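Local coordinates for protein inorganic polyphosphate/ATP-glucomannokinase (Arthrobacter sp., PDB 1WOQ) that transfers a phosphoryl group from inorganic polyphosphate or ATP to glucose or mannose, as an actin-like sugar kinase of the ROK family, at residues Gly23-Ile28 / Ala250-Ala255; Pro44-Gln47 / Glu52-Ala55; Val80-Ile85 / Lys99-Thr104; Ala108-Thr111 / Pro117-Val120; Leu169-Ile174 / Asp178-Ala183. All blocks are in the same frame, centred on the assembly; numbering follows the deposited sequence.

Interaction 1: Gly23-Ile28 / Ala250-Ala255; sequences GIKGGI and AGIVGA. With PO4 (phosphate ion), chain E.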
# COMPACT_ATOMS: atom_id res chain seq x y z
N GLY A 23 -6.95 6.41 -8.15
CA GLY A 23 -7.82 5.32 -8.55
C GLY A 23 -8.14 4.33 -7.45
O GLY A 23 -7.36 4.13 -6.53
N ILE A 24 -9.32 3.73 -7.55
CA ILE A 24 -9.77 2.72 -6.60
C ILE A 24 -9.90 1.47 -7.45
O ILE A 24 -10.78 1.37 -8.31
CB ILE A 24 -11.13 3.08 -5.98
CG1 ILE A 24 -10.95 4.29 -5.06
CG2 ILE A 24 -11.70 1.88 -5.22
CD1 ILE A 24 -12.22 4.74 -4.39
N LYS A 25 -9.01 0.52 -7.22
CA LYS A 25 -8.99 -0.70 -8.00
C LYS A 25 -9.14 -1.95 -7.17
O LYS A 25 -8.85 -1.96 -5.97
CB LYS A 25 -7.70 -0.77 -8.81
CG LYS A 25 -6.45 -0.54 -7.97
CD LYS A 25 -5.20 -0.50 -8.82
CE LYS A 25 -3.99 -0.13 -7.98
NZ LYS A 25 -2.74 -0.06 -8.79
N GLY A 26 -9.59 -3.02 -7.81
CA GLY A 26 -9.77 -4.27 -7.10
C GLY A 26 -9.49 -5.45 -8.00
O GLY A 26 -9.39 -5.32 -9.22
N GLY A 27 -9.37 -6.61 -7.38
CA GLY A 27 -9.12 -7.82 -8.13
C GLY A 27 -9.51 -9.02 -7.30
O GLY A 27 -9.63 -8.93 -6.08
N ILE A 28 -9.74 -10.15 -7.98
CA ILE A 28 -10.08 -11.39 -7.31
C ILE A 28 -8.73 -12.06 -7.13
O ILE A 28 -8.04 -12.36 -8.10
CB ILE A 28 -11.03 -12.24 -8.19
CG1 ILE A 28 -12.37 -11.51 -8.32
CG2 ILE A 28 -11.23 -13.62 -7.58
CD1 ILE A 28 -13.30 -12.09 -9.37
N ALA A 250 0.04 -4.91 -5.72
CA ALA A 250 0.52 -5.14 -4.36
C ALA A 250 -0.53 -4.90 -3.27
O ALA A 250 -0.67 -5.71 -2.35
CB ALA A 250 1.75 -4.28 -4.09
N GLY A 251 -1.25 -3.79 -3.37
CA GLY A 251 -2.26 -3.48 -2.37
C GLY A 251 -3.43 -4.45 -2.41
O GLY A 251 -3.91 -4.91 -1.37
N ILE A 252 -3.89 -4.76 -3.61
CA ILE A 252 -4.99 -5.70 -3.80
C ILE A 252 -4.65 -7.06 -3.18
O ILE A 252 -5.44 -7.62 -2.41
CB ILE A 252 -5.28 -5.88 -5.30
CG1 ILE A 252 -5.91 -4.60 -5.86
CG2 ILE A 252 -6.19 -7.10 -5.52
CD1 ILE A 252 -6.03 -4.58 -7.37
N VAL A 253 -3.48 -7.58 -3.53
CA VAL A 253 -3.06 -8.88 -3.01
C VAL A 253 -2.87 -8.83 -1.50
O VAL A 253 -3.34 -9.71 -0.79
CB VAL A 253 -1.76 -9.34 -3.70
CG1 VAL A 253 -1.26 -10.64 -3.07
CG2 VAL A 253 -2.01 -9.54 -5.18
N GLY A 254 -2.19 -7.79 -1.02
CA GLY A 254 -1.96 -7.66 0.41
C GLY A 254 -3.25 -7.58 1.21
O GLY A 254 -3.32 -8.09 2.33
N ALA A 255 -4.27 -6.94 0.65
CA ALA A 255 -5.55 -6.81 1.35
C ALA A 255 -6.19 -8.19 1.52
O ALA A 255 -6.79 -8.47 2.55
CB ALA A 255 -6.48 -5.89 0.57
P PO4 E . -3.66 3.31 -9.78
O1 PO4 E . -3.26 2.37 -11.00
O2 PO4 E . -3.55 4.80 -10.01
O3 PO4 E . -5.14 2.90 -9.55
O4 PO4 E . -2.77 2.78 -8.66
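I252 on helix 250-262 drives its branched side chain into strand 23-30 where that strand is bare of side chains. I252 CD1 lies 3.6 Å from G26 C, and I252 CG2, anti to the backbone N, comes 3.7 Å from G27 N. G27 suits the spot because a CB there would point at the helix and sit tight against CG2; a long aliphatic chain can therefore rest directly on the peptide backbone. The apolar contact extends to the stem of K25, with K25 CG 4.1 Å from I252 CD1, the two chains crossing at roughly a right angle. This is the sheet of an actin-like ATPase lobe, with the C-terminal helix returning to lie on it; the axes of 23-28 and 250-255 approach to 8.0 Å and are inclined by 54°. The polar part belongs to K25. With CG set between the backbone N and the carbonyl carbon (chi1 51°) and the chain extended beyond it, K25 NZ lies 2.8 Å from O4 of a phosphate ion, with a second, weak bond to O1. N248 O also accepts from NZ, and R42 binds the same ion, probably from the crystallisation liquor. A methionine here would probably leave the phosphate and N248 O without their ammonium donor.

Interaction 2: Pro44-Gln47 / Glu52-Ala55; sequences PTPQ and ESVA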
# COMPACT_ATOMS: atom_id res chain seq x y z
N PRO A 44 -12.42 5.75 -11.06
CA PRO A 44 -11.70 6.93 -10.58
C PRO A 44 -11.96 7.22 -9.11
O PRO A 44 -13.06 7.01 -8.61
CB PRO A 44 -12.24 8.05 -11.47
CG PRO A 44 -12.66 7.33 -12.72
CD PRO A 44 -13.32 6.10 -12.17
N THR A 45 -10.93 7.70 -8.41
CA THR A 45 -11.09 8.05 -7.01
C THR A 45 -11.94 9.31 -7.03
O THR A 45 -11.55 10.32 -7.63
CB THR A 45 -9.75 8.35 -6.33
OG1 THR A 45 -8.90 7.19 -6.38
CG2 THR A 45 -9.97 8.75 -4.88
N PRO A 46 -13.11 9.28 -6.38
CA PRO A 46 -13.96 10.47 -6.35
C PRO A 46 -13.27 11.67 -5.72
O PRO A 46 -12.39 11.52 -4.88
CB PRO A 46 -15.18 10.00 -5.56
CG PRO A 46 -14.59 8.99 -4.61
CD PRO A 46 -13.65 8.22 -5.51
N GLN A 47 -13.66 12.86 -6.15
CA GLN A 47 -13.08 14.09 -5.63
C GLN A 47 -14.17 15.11 -5.33
O GLN A 47 -14.94 15.49 -6.21
CB GLN A 47 -12.07 14.67 -6.62
CG GLN A 47 -10.87 13.77 -6.86
CD GLN A 47 -10.06 13.53 -5.59
OE1 GLN A 47 -9.19 12.65 -5.55
NE2 GLN A 47 -10.33 14.31 -4.55
N GLU A 52 -18.33 8.93 2.28
CA GLU A 52 -19.51 8.60 1.50
C GLU A 52 -19.22 8.33 0.03
O GLU A 52 -19.69 7.33 -0.52
CB GLU A 52 -20.54 9.73 1.63
CG GLU A 52 -21.77 9.56 0.75
CD GLU A 52 -22.88 10.53 1.12
OE1 GLU A 52 -23.43 10.40 2.23
OE2 GLU A 52 -23.19 11.42 0.30
N SER A 53 -18.45 9.20 -0.62
CA SER A 53 -18.13 9.03 -2.03
C SER A 53 -17.24 7.82 -2.27
O SER A 53 -17.44 7.07 -3.23
CB SER A 53 -17.45 10.29 -2.59
OG SER A 53 -16.15 10.46 -2.05
N VAL A 54 -16.26 7.63 -1.40
CA VAL A 54 -15.36 6.49 -1.52
C VAL A 54 -16.13 5.18 -1.31
O VAL A 54 -15.88 4.19 -2.00
CB VAL A 54 -14.22 6.58 -0.48
CG1 VAL A 54 -13.41 5.29 -0.46
CG2 VAL A 54 -13.31 7.76 -0.84
N ALA A 55 -17.06 5.17 -0.36
CA ALA A 55 -17.84 3.97 -0.10
C ALA A 55 -18.60 3.55 -1.36
O ALA A 55 -18.68 2.37 -1.68
CB ALA A 55 -18.82 4.21 1.05
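P46 presses its ring against S53 and V54 in a beta-loop-alpha connection, the short link that takes the chain from strand 35-44 over to the first turn of helix 51-66. The CA atoms of P46 and S53 are 6.2 Å apart, near enough for the small serine to accept a bulky ring at its flank. Proline fits this place well: the ring needs no backbone N-H partner, fixes phi near the value of the extended loop, and offers a stiff apolar edge. P46 CG is the leading atom, 3.9 Å from V54 N and 4.2 Å from V54 CG2, the valine branch that stands beside its own backbone N. P46 CB joins in by resting 3.7 Å from S53 CB.

The serine hydroxyl has its real partners in the loop. With chi1 at 69°, OG stands between the backbone N and the carbonyl carbon of S53 and turns toward the start of the helix, where it accepts from T50 N and donates to P48 O. The first of these is the bond that the third helical residue makes in a capping box. The proline therefore closes over a hydroxyl already engaged, and shields it without competing for it. On the sheet side, I24 of strand 23-30 touches P46 and V54 alike, joining loop and helix to the sheet, while T45 OG1 is tied to G20 O. The tightest approach of all is P46 CG to S53 OG, 3.3 Å, a van der Waals touch of a methylene on oxygen.

Interaction 3: Val80-Ile85 / Lys99-Thr104; sequences VTFPGI and KSWLNT. With BGC (beta-D-glucopyranose), chain C.
F82 ends strand 78-82, and W101, which it meets, closes a single 3-10 turn. Just after F82 the chain bends through an inverse gamma turn centred on P83, sealed by G84 N to F82 O at 2.8 Å. Within 99-104, L102 N bonds to K99 O, and a type II beta turn follows from W101 to T104, closed by T104 N to W101 O at 2.9 Å. N103 has the positive phi of this turn's third position, which asparagine tolerates better than most residues.

The rings form an edge-to-face pair. F82 turns CE1 and CZ onto the indole, with F82 CE1 over the centre of one face and 3.5 Å from W101 CD2 at the ring fusion. The planes are 56° apart, well short of a perpendicular T, and the F82 centroid is 4.8 Å from that of the W101 six-membered ring. CG of F82 lies anti to its backbone N (chi1 -175°), which swings the phenyl off the strand toward the indole, while P83 CD rests on one face of the F82 ring. The indole N-H is spent elsewhere: NE1 is hydrogen-bonded to A49 O. A leucine in place of W101 would probably leave the F82 edge without a flat face to rest on and A49 O without its donor.

Beyond the phenyl, G84 N comes 3.2 Å from O3 of the bound glucose. The slightly positive ring hydrogens of F82 are probably drawn to the indole pi density, which would give an otherwise apolar contact some directionality right behind the sugar-binding turn.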
# COMPACT_ATOMS: atom_id res chain seq x y z
N VAL A 80 -9.64 -4.36 2.09
CA VAL A 80 -9.53 -3.04 1.49
C VAL A 80 -8.36 -2.27 2.10
O VAL A 80 -8.11 -2.38 3.30
CB VAL A 80 -10.82 -2.23 1.74
CG1 VAL A 80 -10.73 -0.87 1.06
CG2 VAL A 80 -12.03 -3.01 1.23
N THR A 81 -7.65 -1.50 1.29
CA THR A 81 -6.53 -0.72 1.81
C THR A 81 -6.95 0.74 1.96
O THR A 81 -7.91 1.19 1.34
CB THR A 81 -5.30 -0.73 0.87
OG1 THR A 81 -5.59 0.04 -0.31
CG2 THR A 81 -4.94 -2.16 0.47
N PHE A 82 -6.20 1.47 2.77
CA PHE A 82 -6.48 2.88 3.00
C PHE A 82 -5.16 3.55 3.35
O PHE A 82 -4.39 3.02 4.15
CB PHE A 82 -7.47 3.06 4.14
CG PHE A 82 -7.89 4.48 4.34
CD1 PHE A 82 -8.94 5.02 3.60
CD2 PHE A 82 -7.20 5.30 5.22
CE1 PHE A 82 -9.28 6.36 3.73
CE2 PHE A 82 -7.54 6.64 5.36
CZ PHE A 82 -8.58 7.17 4.61
N PRO A 83 -4.89 4.73 2.78
CA PRO A 83 -3.65 5.44 3.04
C PRO A 83 -3.56 6.15 4.39
O PRO A 83 -3.43 7.37 4.45
CB PRO A 83 -3.56 6.42 1.87
CG PRO A 83 -4.99 6.81 1.70
CD PRO A 83 -5.73 5.48 1.82
N GLY A 84 -3.64 5.39 5.47
CA GLY A 84 -3.54 5.98 6.80
C GLY A 84 -3.43 4.92 7.88
O GLY A 84 -3.50 3.72 7.60
N ILE A 85 -3.24 5.36 9.12
CA ILE A 85 -3.15 4.44 10.25
C ILE A 85 -4.52 3.81 10.47
O ILE A 85 -5.53 4.52 10.55
CB ILE A 85 -2.74 5.19 11.54
CG1 ILE A 85 -1.35 5.81 11.38
CG2 ILE A 85 -2.77 4.24 12.73
CD1 ILE A 85 -0.97 6.76 12.52
N LYS A 99 -9.88 15.19 5.49
CA LYS A 99 -9.78 15.04 6.93
C LYS A 99 -11.03 14.47 7.61
O LYS A 99 -10.97 14.09 8.78
CB LYS A 99 -9.38 16.38 7.56
CG LYS A 99 -8.03 16.87 7.05
CD LYS A 99 -6.94 15.83 7.32
CE LYS A 99 -5.65 16.16 6.59
NZ LYS A 99 -5.79 16.05 5.11
N SER A 100 -12.14 14.40 6.88
CA SER A 100 -13.36 13.84 7.45
C SER A 100 -13.16 12.35 7.71
O SER A 100 -13.96 11.71 8.38
CB SER A 100 -14.54 14.05 6.49
OG SER A 100 -14.34 13.38 5.26
N TRP A 101 -12.07 11.80 7.17
CA TRP A 101 -11.76 10.40 7.36
C TRP A 101 -11.29 10.12 8.78
O TRP A 101 -11.48 9.02 9.30
CB TRP A 101 -10.68 9.95 6.37
CG TRP A 101 -11.21 9.55 5.04
CD1 TRP A 101 -11.08 10.22 3.86
CD2 TRP A 101 -11.98 8.37 4.75
NE1 TRP A 101 -11.71 9.53 2.85
CE2 TRP A 101 -12.27 8.39 3.37
CE3 TRP A 101 -12.45 7.30 5.53
CZ2 TRP A 101 -13.01 7.38 2.75
CZ3 TRP A 101 -13.19 6.30 4.91
CH2 TRP A 101 -13.46 6.34 3.53
N LEU A 102 -10.69 11.13 9.41
CA LEU A 102 -10.20 10.97 10.77
C LEU A 102 -11.28 10.48 11.72
O LEU A 102 -12.39 11.01 11.76
CB LEU A 102 -9.62 12.29 11.28
CG LEU A 102 -8.36 12.78 10.57
CD1 LEU A 102 -7.91 14.11 11.16
CD2 LEU A 102 -7.25 11.74 10.71
N ASN A 103 -10.94 9.44 12.49
CA ASN A 103 -11.84 8.83 13.46
C ASN A 103 -13.04 8.12 12.84
O ASN A 103 -14.02 7.81 13.53
CB ASN A 103 -12.32 9.88 14.47
CG ASN A 103 -12.29 9.38 15.89
OD1 ASN A 103 -12.67 10.09 16.83
ND2 ASN A 103 -11.83 8.14 16.07
N THR A 104 -12.97 7.87 11.54
CA THR A 104 -14.05 7.17 10.85
C THR A 104 -13.87 5.66 10.96
O THR A 104 -12.78 5.15 10.71
CB THR A 104 -14.10 7.55 9.35
OG1 THR A 104 -14.53 8.91 9.22
CG2 THR A 104 -15.05 6.64 8.59
C2 BGC C . 0.25 8.03 4.68
C3 BGC C . 0.47 6.51 4.81
C4 BGC C . 0.40 5.86 3.42
C5 BGC C . 1.39 6.56 2.47
C6 BGC C . 1.34 6.04 1.05
C1 BGC C . 1.27 8.60 3.69
O1 BGC C . 1.07 9.96 3.53
O2 BGC C . 0.41 8.64 5.95
O3 BGC C . -0.52 5.95 5.66
O4 BGC C . 0.73 4.48 3.52
O5 BGC C . 1.10 7.97 2.42
O6 BGC C . 0.02 6.07 0.53

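Interaction 4: Ala108-Thr111 / Pro117-Val120; sequences ALLT and PVEV
L110 of helix 106-114 lies over V118 and V120 of the edge strand 118-122, as helix packs on sheet in an alpha/beta lobe; a short loop leads directly from one element to the other. The leucine passes V118 at a slant, L110 CB 3.6 Å and L110 CD1 3.9 Å from V118 CG1, then runs on to meet V120 at about a right angle, with L110 CD1 4.1 Å from V120 CG2. Alternation along the strand sends V118 and V120 to the same face while E119 points away, and beta-branched valines make that face broad and firm. V118 CG1 is anti to the backbone N (chi1 175°), which directs it at the leucine, and V118 CG2 settles against L110 O at 3.8 Å. V80 of the adjoining strand touches all three of these side chains.

T111 supplies the polar link at the margin, with its methyl CG2 3.9 Å from P117 CA. Threonine suits a helix facing a strand end because its hydroxyl can work in two directions: it donates to D107 O, one turn back in its own helix, and accepts from the first N-H of the strand. That bond, V118 N to T111 OG1, is 3.0 Å long and bent to 141° at the hydrogen.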
# COMPACT_ATOMS: atom_id res chain seq x y z
N ALA A 108 -16.77 -0.50 9.52
CA ALA A 108 -18.22 -0.44 9.67
C ALA A 108 -18.85 0.22 8.45
O ALA A 108 -19.85 -0.27 7.91
CB ALA A 108 -18.59 0.34 10.93
N LEU A 109 -18.27 1.33 8.03
CA LEU A 109 -18.75 2.07 6.86
C LEU A 109 -18.87 1.18 5.63
O LEU A 109 -19.91 1.15 4.97
CB LEU A 109 -17.79 3.22 6.54
CG LEU A 109 -18.08 4.01 5.26
CD1 LEU A 109 -19.25 4.95 5.50
CD2 LEU A 109 -16.85 4.80 4.83
N LEU A 110 -17.80 0.47 5.31
CA LEU A 110 -17.79 -0.37 4.12
C LEU A 110 -18.59 -1.67 4.28
O LEU A 110 -19.20 -2.13 3.32
CB LEU A 110 -16.35 -0.67 3.70
CG LEU A 110 -15.53 0.57 3.32
CD1 LEU A 110 -14.11 0.16 2.90
CD2 LEU A 110 -16.21 1.32 2.18
N THR A 111 -18.59 -2.24 5.48
CA THR A 111 -19.35 -3.47 5.69
C THR A 111 -20.83 -3.18 5.49
O THR A 111 -21.55 -3.96 4.88
CB THR A 111 -19.12 -4.03 7.12
OG1 THR A 111 -17.75 -4.40 7.27
CG2 THR A 111 -20.00 -5.26 7.36
N PRO A 117 -18.78 -8.63 5.23
CA PRO A 117 -17.67 -8.15 6.05
C PRO A 117 -16.52 -7.52 5.25
O PRO A 117 -16.11 -8.04 4.22
CB PRO A 117 -17.23 -9.40 6.82
CG PRO A 117 -17.65 -10.52 5.92
CD PRO A 117 -19.00 -10.07 5.42
N VAL A 118 -16.04 -6.39 5.74
CA VAL A 118 -14.94 -5.67 5.10
C VAL A 118 -13.93 -5.31 6.17
O VAL A 118 -14.28 -4.77 7.22
CB VAL A 118 -15.41 -4.37 4.42
CG1 VAL A 118 -14.21 -3.60 3.86
CG2 VAL A 118 -16.40 -4.68 3.32
N GLU A 119 -12.66 -5.62 5.90
CA GLU A 119 -11.60 -5.31 6.84
C GLU A 119 -10.52 -4.51 6.13
O GLU A 119 -9.96 -4.95 5.12
CB GLU A 119 -11.02 -6.60 7.43
CG GLU A 119 -11.99 -7.27 8.38
CD GLU A 119 -11.45 -8.54 8.97
OE1 GLU A 119 -10.28 -8.54 9.40
OE2 GLU A 119 -12.19 -9.54 9.01
N VAL A 120 -10.26 -3.33 6.67
CA VAL A 120 -9.29 -2.41 6.10
C VAL A 120 -7.91 -2.54 6.73
O VAL A 120 -7.77 -2.89 7.91
CB VAL A 120 -9.79 -0.95 6.26
CG1 VAL A 120 -8.78 0.03 5.67
CG2 VAL A 120 -11.15 -0.80 5.58

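Interaction 5: Leu169-Ile174 / Asp178-Ala183; sequences LGHLEI and DAETKA. With BGC (beta-D-glucopyranose), chain C.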
# COMPACT_ATOMS: atom_id res chain seq x y z
N LEU A 169 6.79 5.68 8.37
CA LEU A 169 8.10 6.24 8.07
C LEU A 169 8.10 7.33 7.00
O LEU A 169 9.11 8.02 6.82
CB LEU A 169 9.06 5.12 7.66
CG LEU A 169 9.90 4.46 8.78
CD1 LEU A 169 9.18 4.52 10.11
CD2 LEU A 169 10.23 3.03 8.38
N GLY A 170 6.99 7.49 6.30
CA GLY A 170 6.90 8.53 5.30
C GLY A 170 6.76 9.86 6.00
O GLY A 170 6.88 10.92 5.38
N HIS A 171 6.54 9.82 7.31
CA HIS A 171 6.38 11.04 8.09
C HIS A 171 7.50 11.31 9.07
O HIS A 171 7.35 12.09 10.02
CB HIS A 171 5.00 11.03 8.78
CG HIS A 171 3.87 11.11 7.80
ND1 HIS A 171 3.71 12.18 6.94
CD2 HIS A 171 2.92 10.21 7.46
CE1 HIS A 171 2.71 11.94 6.12
NE2 HIS A 171 2.21 10.75 6.41
N LEU A 172 8.63 10.65 8.85
CA LEU A 172 9.81 10.91 9.65
C LEU A 172 10.17 12.33 9.24
O LEU A 172 9.88 12.73 8.11
CB LEU A 172 10.96 10.00 9.23
CG LEU A 172 10.95 8.52 9.63
CD1 LEU A 172 12.02 7.77 8.84
CD2 LEU A 172 11.21 8.41 11.12
N GLU A 173 10.77 13.09 10.14
CA GLU A 173 11.20 14.43 9.77
C GLU A 173 12.63 14.28 9.30
O GLU A 173 13.42 13.59 9.93
CB GLU A 173 11.15 15.37 10.97
CG GLU A 173 11.72 16.74 10.68
CD GLU A 173 11.78 17.62 11.90
OE1 GLU A 173 12.86 18.21 12.14
OE2 GLU A 173 10.76 17.70 12.62
N ILE A 174 12.96 14.91 8.18
CA ILE A 174 14.31 14.84 7.65
C ILE A 174 14.70 16.20 7.09
O ILE A 174 14.00 16.75 6.24
CB ILE A 174 14.43 13.77 6.54
CG1 ILE A 174 14.13 12.39 7.12
CG2 ILE A 174 15.83 13.79 5.95
CD1 ILE A 174 14.21 11.27 6.12
N ASP A 178 8.77 17.17 6.72
CA ASP A 178 8.11 15.88 6.77
C ASP A 178 8.71 15.20 5.53
O ASP A 178 8.66 15.76 4.44
CB ASP A 178 6.60 16.07 6.64
CG ASP A 178 5.87 14.78 6.41
OD1 ASP A 178 5.87 14.29 5.27
OD2 ASP A 178 5.29 14.25 7.38
N ALA A 179 9.29 14.02 5.71
CA ALA A 179 9.95 13.32 4.61
C ALA A 179 9.23 13.29 3.27
O ALA A 179 9.82 13.62 2.24
CB ALA A 179 10.30 11.89 5.03
N GLU A 180 7.96 12.90 3.26
CA GLU A 180 7.24 12.81 2.00
C GLU A 180 6.94 14.14 1.33
O GLU A 180 6.67 14.17 0.13
CB GLU A 180 5.94 12.01 2.16
CG GLU A 180 4.89 12.64 3.04
CD GLU A 180 3.54 11.95 2.91
OE1 GLU A 180 3.53 10.70 2.88
OE2 GLU A 180 2.51 12.64 2.84
N THR A 181 6.97 15.24 2.08
CA THR A 181 6.69 16.53 1.47
C THR A 181 7.81 16.91 0.50
O THR A 181 7.63 17.75 -0.38
CB THR A 181 6.51 17.65 2.53
OG1 THR A 181 7.73 17.86 3.24
CG2 THR A 181 5.42 17.26 3.51
N LYS A 182 8.96 16.26 0.64
CA LYS A 182 10.10 16.53 -0.23
C LYS A 182 10.53 15.35 -1.11
O LYS A 182 11.10 15.56 -2.18
CB LYS A 182 11.30 16.98 0.61
CG LYS A 182 11.17 18.37 1.21
CD LYS A 182 11.19 19.43 0.12
CE LYS A 182 11.14 20.83 0.71
NZ LYS A 182 11.26 21.88 -0.35
N ALA A 183 10.25 14.13 -0.67
CA ALA A 183 10.69 12.95 -1.41
C ALA A 183 9.64 12.03 -2.03
O ALA A 183 9.99 10.96 -2.53
CB ALA A 183 11.64 12.13 -0.53
C2 BGC C . 0.25 8.03 4.68
C3 BGC C . 0.47 6.51 4.81
C4 BGC C . 0.40 5.86 3.42
C5 BGC C . 1.39 6.56 2.47
C6 BGC C . 1.34 6.04 1.05
C1 BGC C . 1.27 8.60 3.69
O1 BGC C . 1.07 9.96 3.53
O2 BGC C . 0.41 8.64 5.95
O3 BGC C . -0.52 5.95 5.66
O4 BGC C . 0.73 4.48 3.52
O5 BGC C . 1.10 7.97 2.42
O6 BGC C . 0.02 6.07 0.53
O HOH W 1 5.94 14.46 9.96
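D178 OD2 is gripped by two donors: H171 ND1 at 2.6 Å and a water at 2.7 Å that also donates to H171 O. The imidazole bond is nearly straight (164°), meets the syn lone pair and lies only 4° out of the ring plane, although carboxylate and ring planes differ by 53°. It fixes the ring's rotation, so that H171 NE2 donates to glucose O2 at 2.8 Å and, at longer range, to O1. E180 reaches that O1 too: its chain, extended beyond CG, brings E180 OE1 to 2.6 Å from glucose O1, while I153 N also bonds to OE1. D178 thus acts as a second-shell residue for H171, which ends an E-x-G-H sequence like that of ROK sugar kinases.

The backbones are sewn together as well. A179 N donates to L172 O at 2.8 Å, E180 N to G170 O at 3.1 Å, and OD1 of D178, the N-cap, weakly accepts from E180 N. The small residues G170 and A179 let the segments come this close. Helix 179-183 thus starts straight from the small hairpin of strands 173-174 and 177-178, while helix 195-213 lies against it, Y205 touching I174 and A179 and V209 touching L172.

From the N terminus, strand 23-30 opens interaction 1, which closes only when helix 250-262 returns to the first sheet; the other four contacts nest inside this loop of 221 residues. They follow in series, and none crosses another. Interaction 2 closes the turn into helix 51-66, interaction 3 brings the loop after strand 90-91 back to strand 78-82, and interaction 4 joins helix 106-114 to the neighbouring strand 118-122. V54 touches W101, A55 touches L110 and V80 pairs with E119, so these three contacts adjoin one another on the first sheet and the helices packed on it. Interaction 5 closes the small hairpin 173-174/177-178 and joins it to helix 179-183, about 19 Å from interaction 3 between centres, yet both meet the same glucose.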